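Local coordinates for protein importin subunit beta-1 (Saccharomyces cerevisiae, PDB 5OWU) that carries proteins into the nucleus as the importin beta receptor, working through importin alpha, which recognises the classical nuclear localization signal of the cargo, at residues 696-710 and 746-760. Residues are numbered along the deposited sequence; the frame is centred on the assembly and turned at random.
Sequences RELKPAVLSVFGDIA and YQIKVLEAVLDAYVG
Arg696 lies over one face of the Tyr746 ring in a cation-pi contact, CZ 4.6 Å from the ring centroid and the guanidinium nearly upright, its plane 85° from that of the ring. NH1 sits 3.3 Å from Tyr746 CD2, toward the rim, while CD makes a CH-pi contact on the same face; Val750 CG2 covers the opposite one. This arginine side chain is poorly ordered, so the stack is less certain than the bond to its backbone: with CG anti to the backbone N (chi1 176°), Tyr746 reaches across and its OH donates to Arg696 O at 3.0 Å from above the carbonyl plane. Lys699 N bonds the same oxygen from the other face. A leucine in place of Tyr746 would probably leave the guanidinium without its aromatic seat and that carbonyl with one donor fewer. Midway between these helices of HEAT repeats 16 and 17, Pro700 fits as a knob among Tyr746, Lys749, Val750 and Ala753, Leu703 packs on Ala753 and Val754, and Ser704 OG donates to the anti lone pair of Asp756 OD2 at 2.9 Å. Beyond, Gly760 CA lies 3.3 Å from Gly707 O; small residues, Ala753, Ala757 and both glycines, let the axes approach to 6.7 Å.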
ATOM      1  N   ARG A 696       2.619  10.098  13.012  1.00 62.26           N
ATOM      2  CA  ARG A 696       2.095   8.817  13.472  1.00 64.74           C
ATOM      3  C   ARG A 696       3.213   7.790  13.630  1.00 54.78           C
ATOM      4  O   ARG A 696       3.261   7.061  14.630  1.00 56.51           O
ATOM      5  CB  ARG A 696       1.013   8.322  12.508  1.00 62.10           C
ATOM      6  CG  ARG A 696       1.492   8.015  11.095  1.00 68.14           C
ATOM      7  CD  ARG A 696       0.393   7.374  10.248  1.00 76.06           C
ATOM      8  NE  ARG A 696      -0.788   8.228  10.100  1.00 79.41           N
ATOM      9  CZ  ARG A 696      -1.961   8.039  10.702  1.00 85.70           C
ATOM     10  NH1 ARG A 696      -2.161   7.012  11.518  1.00 84.50           N
ATOM     11  NH2 ARG A 696      -2.955   8.889  10.481  1.00 91.13           N
ATOM     12  N   GLU A 697       4.153   7.754  12.679  1.00 51.99           N
ATOM     13  CA  GLU A 697       5.207   6.745  12.697  1.00 56.56           C
ATOM     14  C   GLU A 697       6.048   6.798  13.967  1.00 55.09           C
ATOM     15  O   GLU A 697       6.750   5.830  14.269  1.00 44.55           O
ATOM     16  CB  GLU A 697       6.124   6.902  11.479  1.00 62.96           C
ATOM     17  CG  GLU A 697       5.466   6.613  10.128  1.00 69.54           C
ATOM     18  CD  GLU A 697       4.648   7.780   9.590  1.00 65.56           C
ATOM     19  OE1 GLU A 697       4.826   8.917  10.074  1.00 58.91           O
ATOM     20  OE2 GLU A 697       3.822   7.563   8.679  1.00 71.28           O
ATOM     21  N   LEU A 698       5.997   7.903  14.715  1.00 43.76           N
ATOM     22  CA  LEU A 698       6.780   7.998  15.942  1.00 46.52           C
ATOM     23  C   LEU A 698       6.235   7.071  17.015  1.00 44.78           C
ATOM     24  O   LEU A 698       7.008   6.432  17.740  1.00 39.73           O
ATOM     25  CB  LEU A 698       6.808   9.443  16.438  1.00 46.26           C
ATOM     26  CG  LEU A 698       7.788   9.709  17.587  1.00 53.35           C
ATOM     27  CD1 LEU A 698       9.228   9.678  17.093  1.00 52.40           C
ATOM     28  CD2 LEU A 698       7.489  11.030  18.272  1.00 57.16           C
ATOM     29  N   LYS A 699       4.911   6.964  17.117  1.00 39.48           N
ATOM     30  CA  LYS A 699       4.324   6.167  18.193  1.00 40.63           C
ATOM     31  C   LYS A 699       4.844   4.733  18.207  1.00 44.27           C
ATOM     32  O   LYS A 699       5.345   4.291  19.255  1.00 39.37           O
ATOM     33  CB  LYS A 699       2.796   6.219  18.088  1.00 47.55           C
ATOM     34  CG  LYS A 699       2.058   5.244  18.986  1.00 48.46           C
ATOM     35  CD  LYS A 699       0.660   5.756  19.333  1.00 57.51           C
ATOM     36  CE  LYS A 699      -0.317   4.614  19.553  1.00 53.23           C
ATOM     37  NZ  LYS A 699      -1.530   5.027  20.325  1.00 59.68           N
ATOM     38  N   PRO A 700       4.766   3.960  17.121  1.00 43.82           N
ATOM     39  CA  PRO A 700       5.307   2.590  17.184  1.00 40.82           C
ATOM     40  C   PRO A 700       6.788   2.541  17.531  1.00 36.21           C
ATOM     41  O   PRO A 700       7.198   1.737  18.383  1.00 39.72           O
ATOM     42  CB  PRO A 700       5.016   2.032  15.780  1.00 46.16           C
ATOM     43  CG  PRO A 700       4.700   3.224  14.926  1.00 45.64           C
ATOM     44  CD  PRO A 700       4.108   4.239  15.834  1.00 53.38           C
ATOM     45  N   ALA A 701       7.603   3.401  16.916  1.00 34.61           N
ATOM     46  CA  ALA A 701       9.034   3.407  17.196  1.00 40.99           C
ATOM     47  C   ALA A 701       9.300   3.522  18.694  1.00 33.61           C
ATOM     48  O   ALA A 701      10.006   2.692  19.284  1.00 34.56           O
ATOM     49  CB  ALA A 701       9.707   4.554  16.441  1.00 41.86           C
ATOM     50  N   VAL A 702       8.703   4.524  19.336  1.00 32.69           N
ATOM     51  CA  VAL A 702       8.921   4.700  20.769  1.00 31.90           C
ATOM     52  C   VAL A 702       8.472   3.457  21.526  1.00 38.43           C
ATOM     53  O   VAL A 702       9.193   2.949  22.396  1.00 33.59           O
ATOM     54  CB  VAL A 702       8.213   5.973  21.263  1.00 30.29           C
ATOM     55  CG1 VAL A 702       8.330   6.110  22.771  1.00 34.29           C
ATOM     56  CG2 VAL A 702       8.828   7.182  20.580  1.00 32.67           C
ATOM     57  N   LEU A 703       7.301   2.914  21.188  1.00 34.94           N
ATOM     58  CA  LEU A 703       6.866   1.709  21.882  1.00 32.70           C
ATOM     59  C   LEU A 703       7.938   0.634  21.771  1.00 37.12           C
ATOM     60  O   LEU A 703       8.376   0.063  22.782  1.00 31.73           O
ATOM     61  CB  LEU A 703       5.528   1.221  21.319  1.00 42.85           C
ATOM     62  CG  LEU A 703       4.306   2.110  21.591  1.00 45.49           C
ATOM     63  CD1 LEU A 703       3.077   1.543  20.900  1.00 42.82           C
ATOM     64  CD2 LEU A 703       4.033   2.274  23.080  1.00 34.29           C
ATOM     65  N   SER A 704       8.445   0.411  20.555  1.00 29.45           N
ATOM     66  CA  SER A 704       9.429  -0.647  20.376  1.00 30.98           C
ATOM     67  C   SER A 704      10.663  -0.383  21.221  1.00 29.23           C
ATOM     68  O   SER A 704      11.229  -1.312  21.812  1.00 28.97           O
ATOM     69  CB  SER A 704       9.807  -0.780  18.902  1.00 29.21           C
ATOM     70  OG  SER A 704       8.684  -1.167  18.142  1.00 47.26           O
ATOM     71  N   VAL A 705      11.077   0.885  21.324  1.00 31.89           N
ATOM     72  CA  VAL A 705      12.343   1.144  21.995  1.00 22.41           C
ATOM     73  C   VAL A 705      12.178   0.954  23.491  1.00 34.47           C
ATOM     74  O   VAL A 705      13.142   0.602  24.186  1.00 31.14           O
ATOM     75  CB  VAL A 705      12.893   2.539  21.627  1.00 28.53           C
ATOM     76  CG1 VAL A 705      12.328   3.645  22.517  1.00 32.68           C
ATOM     77  CG2 VAL A 705      14.407   2.537  21.688  1.00 36.93           C
ATOM     78  N   PHE A 706      10.954   1.118  24.014  1.00 32.56           N
ATOM     79  CA  PHE A 706      10.743   0.773  25.415  1.00 34.18           C
ATOM     80  C   PHE A 706      11.186  -0.658  25.670  1.00 27.86           C
ATOM     81  O   PHE A 706      11.887  -0.939  26.654  1.00 26.89           O
ATOM     82  CB  PHE A 706       9.276   0.969  25.802  1.00 32.37           C
ATOM     83  CG  PHE A 706       8.863   2.414  25.942  1.00 31.90           C
ATOM     84  CD1 PHE A 706       9.709   3.347  26.523  1.00 38.18           C
ATOM     85  CD2 PHE A 706       7.619   2.835  25.496  1.00 33.15           C
ATOM     86  CE1 PHE A 706       9.323   4.670  26.657  1.00 33.50           C
ATOM     87  CE2 PHE A 706       7.230   4.160  25.630  1.00 36.92           C
ATOM     88  CZ  PHE A 706       8.086   5.077  26.207  1.00 33.68           C
ATOM     89  N   GLY A 707      10.853  -1.560  24.741  1.00 29.58           N
ATOM     90  CA  GLY A 707      11.273  -2.944  24.878  1.00 25.49           C
ATOM     91  C   GLY A 707      12.781  -3.080  24.877  1.00 24.61           C
ATOM     92  O   GLY A 707      13.351  -3.835  25.671  1.00 28.04           O
ATOM     93  N   ASP A 708      13.451  -2.342  23.989  1.00 32.87           N
ATOM     94  CA  ASP A 708      14.908  -2.357  23.994  1.00 31.57           C
ATOM     95  C   ASP A 708      15.431  -1.906  25.348  1.00 23.68           C
ATOM     96  O   ASP A 708      16.276  -2.573  25.962  1.00 25.17           O
ATOM     97  CB  ASP A 708      15.450  -1.457  22.881  1.00 31.91           C
ATOM     98  CG  ASP A 708      15.042  -1.930  21.512  1.00 28.03           C
ATOM     99  OD1 ASP A 708      15.085  -3.148  21.281  1.00 30.97           O
ATOM    100  OD2 ASP A 708      14.673  -1.080  20.682  1.00 33.21           O
ATOM    101  N   ILE A 709      14.888  -0.802  25.861  1.00 27.65           N
ATOM    102  CA  ILE A 709      15.432  -0.241  27.092  1.00 27.65           C
ATOM    103  C   ILE A 709      15.210  -1.216  28.236  1.00 27.69           C
ATOM    104  O   ILE A 709      16.150  -1.610  28.941  1.00 27.20           O
ATOM    105  CB  ILE A 709      14.814   1.142  27.366  1.00 26.31           C
ATOM    106  CG1 ILE A 709      15.287   2.121  26.282  1.00 21.18           C
ATOM    107  CG2 ILE A 709      15.178   1.627  28.780  1.00 27.00           C
ATOM    108  CD1 ILE A 709      14.740   3.527  26.397  1.00 25.72           C
ATOM    109  N   ALA A 710      13.966  -1.664  28.398  1.00 23.43           N
ATOM    110  CA  ALA A 710      13.670  -2.636  29.441  1.00 25.27           C
ATOM    111  C   ALA A 710      14.550  -3.871  29.302  1.00 25.11           C
ATOM    112  O   ALA A 710      14.959  -4.469  30.304  1.00 24.68           O
ATOM    113  CB  ALA A 710      12.195  -3.031  29.395  1.00 22.17           C
ATOM    114  N   TYR A 746      -1.404   0.846   9.538  1.00 60.37           N
ATOM    115  CA  TYR A 746      -0.812   1.582  10.647  1.00 59.52           C
ATOM    116  C   TYR A 746      -1.102   0.890  11.972  1.00 51.00           C
ATOM    117  O   TYR A 746      -0.206   0.734  12.810  1.00 51.13           O
ATOM    118  CB  TYR A 746      -1.325   3.021  10.679  1.00 54.89           C
ATOM    119  CG  TYR A 746      -0.809   3.776  11.881  1.00 58.91           C
ATOM    120  CD1 TYR A 746       0.528   4.152  11.966  1.00 61.71           C
ATOM    121  CD2 TYR A 746      -1.647   4.089  12.946  1.00 69.64           C
ATOM    122  CE1 TYR A 746       1.012   4.830  13.068  1.00 55.90           C
ATOM    123  CE2 TYR A 746      -1.173   4.768  14.055  1.00 56.55           C
ATOM    124  CZ  TYR A 746       0.159   5.135  14.111  1.00 59.23           C
ATOM    125  OH  TYR A 746       0.638   5.812  15.208  1.00 55.19           O
ATOM    126  N   GLN A 747      -2.349   0.460  12.176  1.00 49.59           N
ATOM    127  CA  GLN A 747      -2.687  -0.242  13.409  1.00 54.49           C
ATOM    128  C   GLN A 747      -1.838  -1.494  13.569  1.00 55.38           C
ATOM    129  O   GLN A 747      -1.411  -1.824  14.682  1.00 39.72           O
ATOM    130  CB  GLN A 747      -4.170  -0.600  13.430  1.00 49.25           C
ATOM    131  CG  GLN A 747      -4.647  -1.151  14.765  1.00 52.25           C
ATOM    132  CD  GLN A 747      -5.563  -2.353  14.614  1.00 59.54           C
ATOM    133  OE1 GLN A 747      -5.417  -3.148  13.686  1.00 66.69           O
ATOM    134  NE2 GLN A 747      -6.516  -2.489  15.531  1.00 66.41           N
ATOM    135  N   ILE A 748      -1.580  -2.206  12.465  1.00 45.11           N
ATOM    136  CA  ILE A 748      -0.703  -3.373  12.535  1.00 38.18           C
ATOM    137  C   ILE A 748       0.691  -2.961  12.988  1.00 44.57           C
ATOM    138  O   ILE A 748       1.336  -3.664  13.771  1.00 41.53           O
ATOM    139  CB  ILE A 748      -0.662  -4.104  11.180  1.00 50.26           C
ATOM    140  CG1 ILE A 748      -2.024  -4.732  10.861  1.00 46.35           C
ATOM    141  CG2 ILE A 748       0.438  -5.172  11.165  1.00 46.21           C
ATOM    142  CD1 ILE A 748      -2.420  -5.893  11.758  1.00 46.03           C
ATOM    143  N   LYS A 749       1.186  -1.820  12.501  1.00 41.99           N
ATOM    144  CA  LYS A 749       2.497  -1.363  12.948  1.00 40.43           C
ATOM    145  C   LYS A 749       2.496  -1.097  14.450  1.00 46.44           C
ATOM    146  O   LYS A 749       3.426  -1.499  15.164  1.00 36.18           O
ATOM    147  CB  LYS A 749       2.910  -0.113  12.173  1.00 45.94           C
ATOM    148  CG  LYS A 749       3.350  -0.397  10.743  1.00 56.91           C
ATOM    149  CD  LYS A 749       4.769  -0.949  10.701  1.00 60.04           C
ATOM    150  CE  LYS A 749       5.040  -1.722   9.415  1.00 64.52           C
ATOM    151  NZ  LYS A 749       4.359  -3.050   9.411  1.00 59.94           N
ATOM    152  N   VAL A 750       1.445  -0.439  14.949  1.00 40.66           N
ATOM    153  CA  VAL A 750       1.340  -0.157  16.379  1.00 41.69           C
ATOM    154  C   VAL A 750       1.340  -1.456  17.178  1.00 38.20           C
ATOM    155  O   VAL A 750       2.057  -1.588  18.177  1.00 33.33           O
ATOM    156  CB  VAL A 750       0.085   0.690  16.665  1.00 49.76           C
ATOM    157  CG1 VAL A 750      -0.078   0.954  18.167  1.00 46.19           C
ATOM    158  CG2 VAL A 750       0.160   2.013  15.910  1.00 43.34           C
ATOM    159  N   LEU A 751       0.548  -2.441  16.748  1.00 39.77           N
ATOM    160  CA  LEU A 751       0.484  -3.700  17.487  1.00 36.78           C
ATOM    161  C   LEU A 751       1.821  -4.435  17.447  1.00 31.23           C
ATOM    162  O   LEU A 751       2.234  -5.041  18.446  1.00 33.06           O
ATOM    163  CB  LEU A 751      -0.638  -4.581  16.933  1.00 36.92           C
ATOM    164  CG  LEU A 751      -2.056  -4.035  17.142  1.00 46.75           C
ATOM    165  CD1 LEU A 751      -3.087  -4.875  16.397  1.00 47.03           C
ATOM    166  CD2 LEU A 751      -2.406  -3.974  18.627  1.00 34.44           C
ATOM    167  N   GLU A 752       2.519  -4.389  16.310  1.00 32.93           N
ATOM    168  CA  GLU A 752       3.846  -4.994  16.236  1.00 33.57           C
ATOM    169  C   GLU A 752       4.800  -4.336  17.231  1.00 32.24           C
ATOM    170  O   GLU A 752       5.611  -5.019  17.874  1.00 31.20           O
ATOM    171  CB  GLU A 752       4.391  -4.889  14.809  1.00 33.33           C
ATOM    172  CG  GLU A 752       3.690  -5.809  13.821  1.00 40.67           C
ATOM    173  CD  GLU A 752       4.133  -5.604  12.387  1.00 46.56           C
ATOM    174  OE1 GLU A 752       4.673  -4.523  12.067  1.00 45.06           O
ATOM    175  OE2 GLU A 752       3.928  -6.531  11.577  1.00 40.56           O
ATOM    176  N   ALA A 753       4.712  -3.006  17.373  1.00 32.44           N
ATOM    177  CA  ALA A 753       5.551  -2.310  18.347  1.00 31.18           C
ATOM    178  C   ALA A 753       5.185  -2.696  19.774  1.00 31.51           C
ATOM    179  O   ALA A 753       6.065  -2.810  20.638  1.00 32.81           O
ATOM    180  CB  ALA A 753       5.432  -0.797  18.172  1.00 31.99           C
ATOM    181  N   VAL A 754       3.892  -2.884  20.050  1.00 28.57           N
ATOM    182  CA  VAL A 754       3.500  -3.339  21.380  1.00 29.29           C
ATOM    183  C   VAL A 754       4.114  -4.706  21.654  1.00 30.25           C
ATOM    184  O   VAL A 754       4.630  -4.967  22.750  1.00 27.65           O
ATOM    185  CB  VAL A 754       1.965  -3.346  21.519  1.00 30.33           C
ATOM    186  CG1 VAL A 754       1.523  -4.037  22.817  1.00 33.66           C
ATOM    187  CG2 VAL A 754       1.433  -1.910  21.489  1.00 31.16           C
ATOM    188  N   LEU A 755       4.106  -5.588  20.649  1.00 35.39           N
ATOM    189  CA  LEU A 755       4.750  -6.890  20.814  1.00 31.01           C
ATOM    190  C   LEU A 755       6.230  -6.735  21.154  1.00 25.78           C
ATOM    191  O   LEU A 755       6.738  -7.418  22.054  1.00 31.28           O
ATOM    192  CB  LEU A 755       4.571  -7.730  19.549  1.00 32.27           C
ATOM    193  CG  LEU A 755       5.203  -9.127  19.555  1.00 29.30           C
ATOM    194  CD1 LEU A 755       4.762  -9.946  20.760  1.00 28.12           C
ATOM    195  CD2 LEU A 755       4.849  -9.846  18.250  1.00 42.58           C
ATOM    196  N   ASP A 756       6.938  -5.842  20.447  1.00 32.76           N
ATOM    197  CA  ASP A 756       8.330  -5.555  20.804  1.00 30.70           C
ATOM    198  C   ASP A 756       8.441  -5.153  22.273  1.00 34.18           C
ATOM    199  O   ASP A 756       9.300  -5.654  23.016  1.00 28.82           O
ATOM    200  CB  ASP A 756       8.894  -4.424  19.932  1.00 25.35           C
ATOM    201  CG  ASP A 756       9.175  -4.850  18.503  1.00 27.16           C
ATOM    202  OD1 ASP A 756       9.300  -6.060  18.247  1.00 30.94           O
ATOM    203  OD2 ASP A 756       9.296  -3.953  17.643  1.00 33.19           O
ATOM    204  N   ALA A 757       7.591  -4.217  22.696  1.00 25.29           N
ATOM    205  CA  ALA A 757       7.653  -3.715  24.065  1.00 25.93           C
ATOM    206  C   ALA A 757       7.509  -4.850  25.068  1.00 23.66           C
ATOM    207  O   ALA A 757       8.298  -4.961  26.017  1.00 23.73           O
ATOM    208  CB  ALA A 757       6.573  -2.658  24.285  1.00 32.86           C
ATOM    209  N   TYR A 758       6.504  -5.713  24.870  1.00 27.22           N
ATOM    210  CA  TYR A 758       6.252  -6.783  25.830  1.00 25.73           C
ATOM    211  C   TYR A 758       7.382  -7.804  25.830  1.00 25.73           C
ATOM    212  O   TYR A 758       7.729  -8.351  26.886  1.00 26.70           O
ATOM    213  CB  TYR A 758       4.915  -7.472  25.530  1.00 25.92           C
ATOM    214  CG  TYR A 758       3.677  -6.645  25.839  1.00 31.95           C
ATOM    215  CD1 TYR A 758       3.715  -5.599  26.758  1.00 29.48           C
ATOM    216  CD2 TYR A 758       2.466  -6.914  25.208  1.00 26.12           C
ATOM    217  CE1 TYR A 758       2.591  -4.851  27.036  1.00 34.39           C
ATOM    218  CE2 TYR A 758       1.335  -6.168  25.480  1.00 33.94           C
ATOM    219  CZ  TYR A 758       1.404  -5.137  26.393  1.00 33.11           C
ATOM    220  OH  TYR A 758       0.285  -4.389  26.670  1.00 30.96           O
ATOM    221  N   VAL A 759       7.954  -8.096  24.658  1.00 30.45           N
ATOM    222  CA  VAL A 759       9.084  -9.023  24.609  1.00 26.02           C
ATOM    223  C   VAL A 759      10.241  -8.476  25.434  1.00 25.72           C
ATOM    224  O   VAL A 759      10.829  -9.179  26.268  1.00 30.32           O
ATOM    225  CB  VAL A 759       9.503  -9.275  23.151  1.00 26.50           C
ATOM    226  CG1 VAL A 759      10.857  -9.991  23.066  1.00 34.08           C
ATOM    227  CG2 VAL A 759       8.454 -10.090  22.448  1.00 26.87           C
ATOM    228  N   GLY A 760      10.582  -7.207  25.212  1.00 28.91           N
ATOM    229  CA  GLY A 760      11.688  -6.618  25.942  1.00 24.24           C
ATOM    230  C   GLY A 760      11.427  -6.553  27.436  1.00 24.54           C
ATOM    231  O   GLY A 760      12.331  -6.772  28.244  1.00 27.68           O
TER